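Local structure of superoxide dismutase [Fe] (Sulfolobus acidocaldarius, 1B06) at residues A[6-11]-A[47-52]; A[88-93]-A[198-203]; A[135-140]-A[150-155]. The protein converts toxic superoxide radicals into hydrogen peroxide and molecular oxygen, using one iron ion held in each subunit. One frame throughout, in Å; residues are numbered along the deposited sequence.

Contact 1 (A[6-11]-A[47-52]); sequences LKRYEF and SLLDRL
Arg8 and Leu49 show how an extended N-terminal segment can meet a helix through an arginine that combines a salt bridge at its edge with packing over a leucine. Residues 6-11 lie along helix 27-57, the first long helix of the alpha-hairpin domain of iron/manganese superoxide dismutases. The two side chains slide past each other in opposite directions, with Arg8 CD 3.9 Å from Leu49 CB. Because the arginine chain bends at chi2 (-66°), its guanidinium comes to lie with one face over Leu49, while its edge is presented to Asp50, the next residue of the helix. Arg8 and Asp50 cross at about a right angle, and their flat groups are turned 54° apart. OD1 of Asp50 sits in the guanidinium plane and receives NE of Arg8 at 2.8 Å; the donor, however, comes from above the carboxylate plane. NH2 of Arg8 completes the salt bridge to the same oxygen, though its modelled separation is too short to be taken literally.

Beside the salt bridge the packing is largely apolar. Leu6 extends CD1 to within 4.4 Å of Leu49 CD2 and also approaches Leu52, whereas the Tyr9 ring meets Leu49 obliquely from further along the segment. The hydroxyl of Tyr9 is engaged by Asp141 of the second subunit, whose Asn146 bonds to Lys7 O and whose Gln148 packs on Leu49 and Leu52. One branch of Leu49 serves both kinds of neighbour: its CD1 lies 4.0 Å from Tyr9 CE2 and 3.4 Å from the carbonyl oxygen of Lys7.

Contact 2 (A[88-93]-A[198-203]); sequences WNNMAP and DDAEKR
Asp199 OD2, set against the backbone of Asn90, receives the shortest sound polar bond here, from NH1 of Arg203 at 2.7 Å. The two charged residues are one helical turn apart on helix 197-205, and they illustrate a salt bridge within one helix, which probably offsets the charge of a carboxylate that also faces another part of the fold. The arginine nitrogen approaches the syn lone pair of OD2, with the oxygen in the guanidinium plane; the N-H...O angle of 140° makes the bond moderately bent.

Across the contact, the same carboxylate is wedged against the end of helix 67-89. The Asp199 side chain leaves its helix with CG anti to the backbone N (chi1 174°), which carries the acid group to the carbonyl of Asn89: Asp199 CG lies 3.1 Å from Asn89 O. Both carboxylate oxygens therefore lie near that carbonyl oxygen, acceptors against an acceptor and without a bond. OD1 of Asp199 also comes to 3.9 Å from Asn89 CB, and its OD2 to 3.4 Å from Asn90 CA. The Asn90 side chain crosses that of Asp199 at about a right angle, its amide plane turned 74° from the carboxylate. Arg203 returns to the same neighbour, for the edge of its guanidinium passes Asn89 CB, with NH1 at 4.1 Å.

Strand 165-170 lies beside both segments: Asn90 packs on Leu167 and Ile168, Ala200 and Arg203 on Ile166. Backbone bonding of Asn90 with Asn196 ties the chain together just ahead of Asp199. The arrangement belongs to the junction of the iron/manganese superoxide dismutase fold, where the last helix of the alpha-hairpin domain meets the helical tail of the C-terminal alpha/beta domain.

Contact 3 (A[135-140]-A[150-155]); sequences WTVLYY and MTVENH
Trp135 faces Val152 as a hydrogen-bonded pair at one end of an antiparallel beta hairpin, a worked example of strand pairing that also orients a side chain beside a metal site. Its backbone exchanges two bonds with Val152, the shorter running from Val152 N to Trp135 O at 2.7 Å. With CG beside the backbone N and anti to the carbonyl carbon (chi1 -48°), the indole reaches beyond the strand to His155, where NE1 donates to His155 ND1 at 3.0 Å, 158° at the hydrogen. The bond lies near the planes of both rings, which meet rim to rim at 52° and so do not stack. Asn154 O borders the same indole edge, 3.4 Å from Trp135 CD1.

Thr136 and Thr151 form the next, non-hydrogen-bonded pair. Their side chains lie side by side and point the same way, Thr136 OG1 near Thr151 CG2; that hydroxyl is bonded to Glu171.

Val137 restores the backbone ladder, giving its N-H to Met150 O at 2.8 Å in a bond almost collinear with the carbonyl. Its CG2 touches Val152 CG2 at 4.1 Å on the Trp135 face of the sheet. Two residues further on, the edge of the Tyr139 ring meets Met150, Tyr139 CE2 being 3.6 Å from Met150 CB. Tyr139 OH passes Val152 CG2 and bonds to His159.

Around the hairpin, strand 165-170 pairs with the other edge of strand 134-140. The side chain of Trp135 comes within about 4 Å of the iron, edge-to-face with the ligand His84 of helix 67-89 and beside the ligand Asp170; helix 116-129 covers Thr136 and Leu138, and Leu71 of the second subunit packs on Met150 and Thr151.

Burial and chemistry change together across the three contacts. Contact 3 is wholly buried, lies nearest the centre of the chain and combines a regular backbone ladder with aromatic and apolar packing beside the iron. Contacts 1 and 2 are only partly buried, and each includes an arginine-aspartate pair, across the segments in contact 1 but within one helix in contact 2. Successive helices of the alpha-hairpin domain, 27-57 and 67-89, contribute to contacts 1 and 2, whose centres are 27 Å apart. Contact 3 is nested in the chain loop that contact 2 closes. The second subunit touches contacts 1 and 3, whereas contact 2 joins two domains within one chain.

Contact 1 (A[6-11]-A[47-52])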
loop_
_atom_site.group_PDB
_atom_site.type_symbol
_atom_site.label_atom_id
_atom_site.label_comp_id
_atom_site.label_asym_id
_atom_site.label_seq_id
_atom_site.Cartn_x
_atom_site.Cartn_y
_atom_site.Cartn_z
ATOM N N LEU A 6 17.342 23.499 -2.201
ATOM C CA LEU A 6 16.063 23.070 -2.744
ATOM C C LEU A 6 15.037 24.134 -2.365
ATOM O O LEU A 6 15.171 24.794 -1.332
ATOM C CB LEU A 6 15.657 21.715 -2.153
ATOM C CG LEU A 6 16.644 20.549 -2.287
ATOM C CD1 LEU A 6 16.204 19.391 -1.407
ATOM C CD2 LEU A 6 16.716 20.108 -3.732
ATOM N N LYS A 7 14.024 24.314 -3.206
ATOM C CA LYS A 7 12.986 25.296 -2.935
ATOM C C LYS A 7 11.927 24.687 -2.015
ATOM O O LYS A 7 11.735 23.472 -1.987
ATOM C CB LYS A 7 12.340 25.751 -4.244
ATOM C CG LYS A 7 11.260 26.809 -4.068
ATOM C CD LYS A 7 11.705 28.160 -4.613
ATOM C CE LYS A 7 10.879 29.301 -4.026
ATOM N NZ LYS A 7 11.481 30.641 -4.303
ATOM N N ARG A 8 11.252 25.534 -1.246
ATOM C CA ARG A 8 10.219 25.065 -0.337
ATOM C C ARG A 8 8.850 25.392 -0.900
ATOM O O ARG A 8 8.728 26.181 -1.834
ATOM C CB ARG A 8 10.381 25.717 1.033
ATOM C CG ARG A 8 11.742 25.476 1.670
ATOM C CD ARG A 8 11.948 24.004 2.014
ATOM N NE ARG A 8 13.151 23.788 2.813
ATOM C CZ ARG A 8 14.387 23.796 2.321
ATOM N NH1 ARG A 8 14.587 24.009 1.028
ATOM N NH2 ARG A 8 15.424 23.600 3.125
ATOM N N TYR A 9 7.817 24.784 -0.332
ATOM C CA TYR A 9 6.454 25.014 -0.794
ATOM C C TYR A 9 5.805 26.159 -0.034
ATOM O O TYR A 9 6.136 26.416 1.123
ATOM C CB TYR A 9 5.616 23.739 -0.623
ATOM C CG TYR A 9 6.022 22.629 -1.568
ATOM C CD1 TYR A 9 5.633 22.651 -2.907
ATOM C CD2 TYR A 9 6.841 21.588 -1.137
ATOM C CE1 TYR A 9 6.055 21.664 -3.798
ATOM C CE2 TYR A 9 7.269 20.597 -2.019
ATOM C CZ TYR A 9 6.874 20.646 -3.345
ATOM O OH TYR A 9 7.314 19.688 -4.223
ATOM N N GLU A 10 4.877 26.842 -0.694
ATOM C CA GLU A 10 4.168 27.955 -0.087
ATOM C C GLU A 10 2.712 27.587 0.147
ATOM O O GLU A 10 2.089 26.930 -0.684
ATOM C CB GLU A 10 4.243 29.183 -0.992
ATOM C CG GLU A 10 5.165 30.277 -0.465
ATOM C CD GLU A 10 6.029 30.888 -1.553
ATOM O OE1 GLU A 10 5.475 31.280 -2.605
ATOM O OE2 GLU A 10 7.263 30.975 -1.357
ATOM N N PHE A 11 2.177 28.005 1.289
ATOM C CA PHE A 11 0.787 27.739 1.631
ATOM C C PHE A 11 -0.084 28.680 0.794
ATOM O O PHE A 11 -0.000 29.901 0.922
ATOM C CB PHE A 11 0.563 27.987 3.128
ATOM C CG PHE A 11 -0.813 27.613 3.616
ATOM C CD1 PHE A 11 -1.345 26.358 3.352
ATOM C CD2 PHE A 11 -1.567 28.513 4.366
ATOM C CE1 PHE A 11 -2.600 26.004 3.823
ATOM C CE2 PHE A 11 -2.825 28.166 4.840
ATOM C CZ PHE A 11 -3.340 26.904 4.567
ATOM N N SER A 47 9.660 20.667 6.223
ATOM C CA SER A 47 10.539 20.190 7.279
ATOM C C SER A 47 11.321 18.962 6.811
ATOM O O SER A 47 12.445 18.722 7.258
ATOM C CB SER A 47 9.725 19.854 8.530
ATOM O OG SER A 47 9.421 18.474 8.579
ATOM N N LEU A 48 10.730 18.182 5.911
ATOM C CA LEU A 48 11.407 16.997 5.401
ATOM C C LEU A 48 12.382 17.395 4.304
ATOM O O LEU A 48 13.388 16.722 4.093
ATOM C CB LEU A 48 10.400 15.985 4.858
ATOM C CG LEU A 48 9.693 15.132 5.910
ATOM C CD1 LEU A 48 8.639 14.288 5.231
ATOM C CD2 LEU A 48 10.698 14.251 6.643
ATOM N N LEU A 49 12.081 18.489 3.608
ATOM C CA LEU A 49 12.959 18.980 2.552
ATOM C C LEU A 49 14.239 19.527 3.192
ATOM O O LEU A 49 15.323 19.446 2.612
ATOM C CB LEU A 49 12.260 20.077 1.750
ATOM C CG LEU A 49 11.295 19.610 0.653
ATOM C CD1 LEU A 49 10.693 20.821 -0.054
ATOM C CD2 LEU A 49 12.028 18.735 -0.346
ATOM N N ASP A 50 14.105 20.085 4.390
ATOM C CA ASP A 50 15.250 20.609 5.116
ATOM C C ASP A 50 16.224 19.459 5.382
ATOM O O ASP A 50 17.428 19.585 5.148
ATOM C CB ASP A 50 14.800 21.215 6.448
ATOM C CG ASP A 50 14.070 22.530 6.275
ATOM O OD1 ASP A 50 14.311 23.219 5.263
ATOM O OD2 ASP A 50 13.254 22.876 7.152
ATOM N N ARG A 51 15.692 18.338 5.867
ATOM C CA ARG A 51 16.506 17.165 6.161
ATOM C C ARG A 51 17.147 16.598 4.899
ATOM O O ARG A 51 18.329 16.254 4.901
ATOM C CB ARG A 51 15.663 16.084 6.838
ATOM C CG ARG A 51 15.698 16.151 8.348
ATOM C CD ARG A 51 14.809 15.094 8.971
ATOM N NE ARG A 51 15.494 13.814 9.144
ATOM C CZ ARG A 51 16.525 13.610 9.963
ATOM N NH1 ARG A 51 17.006 14.606 10.693
ATOM N NH2 ARG A 51 17.067 12.402 10.068
ATOM N N LEU A 52 16.371 16.499 3.825
ATOM C CA LEU A 52 16.898 15.973 2.573
ATOM C C LEU A 52 18.031 16.868 2.068
ATOM O O LEU A 52 19.045 16.388 1.561
ATOM C CB LEU A 52 15.788 15.886 1.516
ATOM C CG LEU A 52 16.164 15.218 0.181
ATOM C CD1 LEU A 52 16.755 13.832 0.440
ATOM C CD2 LEU A 52 14.932 15.106 -0.710
#

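Contact 2 (A[88-93]-A[198-203])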
loop_
_atom_site.group_PDB
_atom_site.type_symbol
_atom_site.label_atom_id
_atom_site.label_comp_id
_atom_site.label_asym_id
_atom_site.label_seq_id
_atom_site.Cartn_x
_atom_site.Cartn_y
_atom_site.Cartn_z
ATOM N N TRP A 88 -9.576 22.875 -3.526
ATOM C CA TRP A 88 -10.164 24.181 -3.230
ATOM C C TRP A 88 -10.605 24.896 -4.502
ATOM O O TRP A 88 -11.675 25.493 -4.545
ATOM C CB TRP A 88 -9.178 25.083 -2.484
ATOM C CG TRP A 88 -8.589 24.496 -1.230
ATOM C CD1 TRP A 88 -7.278 24.522 -0.861
ATOM C CD2 TRP A 88 -9.288 23.812 -0.179
ATOM N NE1 TRP A 88 -7.110 23.900 0.352
ATOM C CE2 TRP A 88 -8.326 23.454 0.795
ATOM C CE3 TRP A 88 -10.628 23.468 0.037
ATOM C CZ2 TRP A 88 -8.663 22.765 1.969
ATOM C CZ3 TRP A 88 -10.963 22.781 1.209
ATOM C CH2 TRP A 88 -9.981 22.440 2.158
ATOM N N ASN A 89 -9.773 24.833 -5.535
ATOM C CA ASN A 89 -10.073 25.488 -6.801
ATOM C C ASN A 89 -11.094 24.728 -7.634
ATOM O O ASN A 89 -11.728 25.299 -8.526
ATOM C CB ASN A 89 -8.793 25.661 -7.613
ATOM C CG ASN A 89 -7.911 26.758 -7.069
ATOM O OD1 ASN A 89 -8.340 27.897 -6.932
ATOM N ND2 ASN A 89 -6.670 26.421 -6.753
ATOM N N ASN A 90 -11.251 23.443 -7.339
ATOM C CA ASN A 90 -12.180 22.593 -8.072
ATOM C C ASN A 90 -13.607 22.719 -7.547
ATOM O O ASN A 90 -14.509 22.021 -8.008
ATOM C CB ASN A 90 -11.719 21.136 -7.987
ATOM C CG ASN A 90 -12.120 20.317 -9.204
ATOM O OD1 ASN A 90 -11.884 20.709 -10.351
ATOM N ND2 ASN A 90 -12.726 19.164 -8.955
ATOM N N MET A 91 -13.794 23.607 -6.574
ATOM C CA MET A 91 -15.106 23.867 -5.983
ATOM C C MET A 91 -15.406 25.368 -6.106
ATOM O O MET A 91 -14.497 26.173 -6.307
ATOM C CB MET A 91 -15.121 23.446 -4.510
ATOM C CG MET A 91 -15.021 21.943 -4.295
ATOM S SD MET A 91 -15.366 21.412 -2.609
ATOM C CE MET A 91 -14.008 22.241 -1.691
ATOM N N ALA A 92 -16.676 25.740 -5.994
ATOM C CA ALA A 92 -17.065 27.137 -6.095
ATOM C C ALA A 92 -18.335 27.361 -5.296
ATOM O O ALA A 92 -19.136 26.444 -5.133
ATOM C CB ALA A 92 -17.289 27.510 -7.552
ATOM N N PRO A 93 -18.528 28.582 -4.769
ATOM C CA PRO A 93 -19.725 28.906 -3.982
ATOM C C PRO A 93 -21.020 28.462 -4.657
ATOM O O PRO A 93 -21.143 28.505 -5.883
ATOM C CB PRO A 93 -19.646 30.420 -3.821
ATOM C CG PRO A 93 -18.182 30.712 -3.881
ATOM C CD PRO A 93 -17.612 29.732 -4.868
ATOM N N ASP A 198 -16.065 25.215 -14.326
ATOM C CA ASP A 198 -15.255 26.142 -15.114
ATOM C C ASP A 198 -13.794 25.785 -14.895
ATOM O O ASP A 198 -13.009 25.719 -15.838
ATOM C CB ASP A 198 -15.507 27.585 -14.679
ATOM C CG ASP A 198 -16.742 28.174 -15.322
ATOM O OD1 ASP A 198 -16.653 28.600 -16.493
ATOM O OD2 ASP A 198 -17.803 28.206 -14.660
ATOM N N ASP A 199 -13.439 25.552 -13.637
ATOM C CA ASP A 199 -12.083 25.172 -13.282
ATOM C C ASP A 199 -11.733 23.855 -13.983
ATOM O O ASP A 199 -10.658 23.721 -14.560
ATOM C CB ASP A 199 -11.964 24.996 -11.764
ATOM C CG ASP A 199 -10.609 24.445 -11.339
ATOM O OD1 ASP A 199 -9.624 25.213 -11.354
ATOM O OD2 ASP A 199 -10.526 23.247 -10.986
ATOM N N ALA A 200 -12.648 22.889 -13.938
ATOM C CA ALA A 200 -12.416 21.591 -14.566
ATOM C C ALA A 200 -12.181 21.738 -16.069
ATOM O O ALA A 200 -11.257 21.140 -16.618
ATOM C CB ALA A 200 -13.594 20.660 -14.304
ATOM N N GLU A 201 -13.011 22.538 -16.734
ATOM C CA GLU A 201 -12.866 22.737 -18.172
ATOM C C GLU A 201 -11.539 23.413 -18.493
ATOM O O GLU A 201 -10.905 23.109 -19.505
ATOM C CB GLU A 201 -14.017 23.583 -18.720
ATOM C CG GLU A 201 -13.814 24.042 -20.166
ATOM C CD GLU A 201 -13.987 22.918 -21.181
ATOM O OE1 GLU A 201 -14.190 21.760 -20.771
ATOM O OE2 GLU A 201 -13.922 23.193 -22.396
ATOM N N LYS A 202 -11.120 24.332 -17.630
ATOM C CA LYS A 202 -9.860 25.044 -17.818
ATOM C C LYS A 202 -8.680 24.083 -17.760
ATOM O O LYS A 202 -7.737 24.195 -18.538
ATOM C CB LYS A 202 -9.685 26.107 -16.736
ATOM C CG LYS A 202 -9.797 27.532 -17.243
ATOM C CD LYS A 202 -10.169 28.487 -16.119
ATOM C CE LYS A 202 -11.086 29.598 -16.614
ATOM N NZ LYS A 202 -12.076 30.005 -15.576
ATOM N N ARG A 203 -8.735 23.140 -16.826
ATOM C CA ARG A 203 -7.668 22.164 -16.674
ATOM C C ARG A 203 -7.576 21.285 -17.916
ATOM O O ARG A 203 -6.484 21.014 -18.410
ATOM C CB ARG A 203 -7.917 21.314 -15.424
ATOM C CG ARG A 203 -8.044 22.149 -14.160
ATOM C CD ARG A 203 -7.939 21.326 -12.891
ATOM N NE ARG A 203 -6.744 21.690 -12.139
ATOM C CZ ARG A 203 -6.731 22.508 -11.093
ATOM N NH1 ARG A 203 -7.855 23.059 -10.660
ATOM N NH2 ARG A 203 -5.590 22.784 -10.485
#

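Contact 3 (A[135-140]-A[150-155])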
loop_
_atom_site.group_PDB
_atom_site.type_symbol
_atom_site.label_atom_id
_atom_site.label_comp_id
_atom_site.label_asym_id
_atom_site.label_seq_id
_atom_site.Cartn_x
_atom_site.Cartn_y
_atom_site.Cartn_z
ATOM N N TRP A 135 -9.090 9.722 -2.008
ATOM C CA TRP A 135 -9.742 10.626 -2.951
ATOM C C TRP A 135 -10.240 9.858 -4.167
ATOM O O TRP A 135 -9.792 8.742 -4.428
ATOM C CB TRP A 135 -8.755 11.671 -3.483
ATOM C CG TRP A 135 -7.915 12.373 -2.477
ATOM C CD1 TRP A 135 -6.930 11.832 -1.699
ATOM C CD2 TRP A 135 -7.949 13.773 -2.171
ATOM N NE1 TRP A 135 -6.347 12.812 -0.927
ATOM C CE2 TRP A 135 -6.954 14.012 -1.197
ATOM C CE3 TRP A 135 -8.724 14.849 -2.625
ATOM C CZ2 TRP A 135 -6.712 15.286 -0.669
ATOM C CZ3 TRP A 135 -8.484 16.116 -2.099
ATOM C CH2 TRP A 135 -7.485 16.322 -1.132
ATOM N N THR A 136 -11.174 10.457 -4.904
ATOM C CA THR A 136 -11.639 9.860 -6.149
ATOM C C THR A 136 -11.319 10.955 -7.145
ATOM O O THR A 136 -11.696 12.116 -6.963
ATOM C CB THR A 136 -13.134 9.532 -6.163
ATOM O OG1 THR A 136 -13.393 8.472 -5.233
ATOM C CG2 THR A 136 -13.542 9.046 -7.549
ATOM N N VAL A 137 -10.588 10.587 -8.185
ATOM C CA VAL A 137 -10.135 11.547 -9.173
ATOM C C VAL A 137 -10.527 11.190 -10.594
ATOM O O VAL A 137 -10.795 10.031 -10.904
ATOM C CB VAL A 137 -8.588 11.645 -9.112
ATOM C CG1 VAL A 137 -8.096 12.784 -9.958
ATOM C CG2 VAL A 137 -8.135 11.824 -7.671
ATOM N N LEU A 138 -10.570 12.204 -11.449
ATOM C CA LEU A 138 -10.853 12.009 -12.863
ATOM C C LEU A 138 -9.637 12.574 -13.587
ATOM O O LEU A 138 -9.376 13.780 -13.522
ATOM C CB LEU A 138 -12.107 12.765 -13.302
ATOM C CG LEU A 138 -12.416 12.524 -14.785
ATOM C CD1 LEU A 138 -12.881 11.088 -14.966
ATOM C CD2 LEU A 138 -13.477 13.489 -15.278
ATOM N N TYR A 139 -8.878 11.699 -14.240
ATOM C CA TYR A 139 -7.687 12.114 -14.973
ATOM C C TYR A 139 -8.026 12.221 -16.444
ATOM O O TYR A 139 -9.022 11.674 -16.906
ATOM C CB TYR A 139 -6.561 11.071 -14.877
ATOM C CG TYR A 139 -6.055 10.729 -13.499
ATOM C CD1 TYR A 139 -5.209 11.597 -12.810
ATOM C CD2 TYR A 139 -6.386 9.512 -12.900
ATOM C CE1 TYR A 139 -4.702 11.263 -11.552
ATOM C CE2 TYR A 139 -5.888 9.166 -11.648
ATOM C CZ TYR A 139 -5.046 10.045 -10.978
ATOM O OH TYR A 139 -4.555 9.708 -9.740
ATOM N N TYR A 140 -7.185 12.929 -17.182
ATOM C CA TYR A 140 -7.367 13.009 -18.614
ATOM C C TYR A 140 -6.124 12.332 -19.168
ATOM O O TYR A 140 -5.009 12.780 -18.906
ATOM C CB TYR A 140 -7.416 14.446 -19.116
ATOM C CG TYR A 140 -7.335 14.490 -20.622
ATOM C CD1 TYR A 140 -8.289 13.837 -21.402
ATOM C CD2 TYR A 140 -6.284 15.141 -21.270
ATOM C CE1 TYR A 140 -8.201 13.826 -22.789
ATOM C CE2 TYR A 140 -6.187 15.139 -22.661
ATOM C CZ TYR A 140 -7.150 14.476 -23.413
ATOM O OH TYR A 140 -7.064 14.459 -24.788
ATOM N N MET A 150 -10.504 7.128 -11.029
ATOM C CA MET A 150 -9.636 6.343 -10.161
ATOM C C MET A 150 -9.833 6.681 -8.687
ATOM O O MET A 150 -10.083 7.831 -8.327
ATOM C CB MET A 150 -8.164 6.553 -10.548
ATOM C CG MET A 150 -7.166 5.678 -9.775
ATOM S SD MET A 150 -7.459 3.883 -9.911
ATOM C CE MET A 150 -7.430 3.695 -11.668
ATOM N N THR A 151 -9.746 5.664 -7.839
ATOM C CA THR A 151 -9.855 5.872 -6.411
ATOM C C THR A 151 -8.417 5.850 -5.894
ATOM O O THR A 151 -7.665 4.911 -6.143
ATOM C CB THR A 151 -10.678 4.760 -5.718
ATOM O OG1 THR A 151 -10.253 3.476 -6.189
ATOM C CG2 THR A 151 -12.162 4.939 -6.010
ATOM N N VAL A 152 -8.032 6.907 -5.192
ATOM C CA VAL A 152 -6.686 7.011 -4.654
ATOM C C VAL A 152 -6.730 6.754 -3.152
ATOM O O VAL A 152 -7.539 7.350 -2.429
ATOM C CB VAL A 152 -6.097 8.415 -4.954
ATOM C CG1 VAL A 152 -4.771 8.611 -4.240
ATOM C CG2 VAL A 152 -5.920 8.576 -6.456
ATOM N N GLU A 153 -5.879 5.842 -2.690
ATOM C CA GLU A 153 -5.818 5.506 -1.270
ATOM C C GLU A 153 -4.809 6.439 -0.597
ATOM O O GLU A 153 -3.712 6.671 -1.119
ATOM C CB GLU A 153 -5.435 4.034 -1.100
ATOM C CG GLU A 153 -6.634 3.106 -1.243
ATOM C CD GLU A 153 -6.252 1.677 -1.559
ATOM O OE1 GLU A 153 -5.519 1.056 -0.761
ATOM O OE2 GLU A 153 -6.695 1.169 -2.606
ATOM N N ASN A 154 -5.189 6.980 0.556
ATOM C CA ASN A 154 -4.354 7.945 1.260
ATOM C C ASN A 154 -4.144 9.054 0.233
ATOM O O ASN A 154 -5.015 9.291 -0.606
ATOM C CB ASN A 154 -3.017 7.323 1.674
ATOM C CG ASN A 154 -2.395 8.028 2.875
ATOM O OD1 ASN A 154 -2.391 9.256 2.957
ATOM N ND2 ASN A 154 -1.865 7.248 3.811
ATOM N N HIS A 155 -3.003 9.728 0.273
ATOM C CA HIS A 155 -2.753 10.799 -0.692
ATOM C C HIS A 155 -1.865 10.331 -1.840
ATOM O O HIS A 155 -1.790 10.993 -2.881
ATOM C CB HIS A 155 -2.025 11.982 -0.028
ATOM C CG HIS A 155 -2.772 12.621 1.101
ATOM N ND1 HIS A 155 -4.038 13.146 0.958
ATOM C CD2 HIS A 155 -2.410 12.857 2.384
ATOM C CE1 HIS A 155 -4.424 13.677 2.105
ATOM N NE2 HIS A 155 -3.455 13.514 2.987
#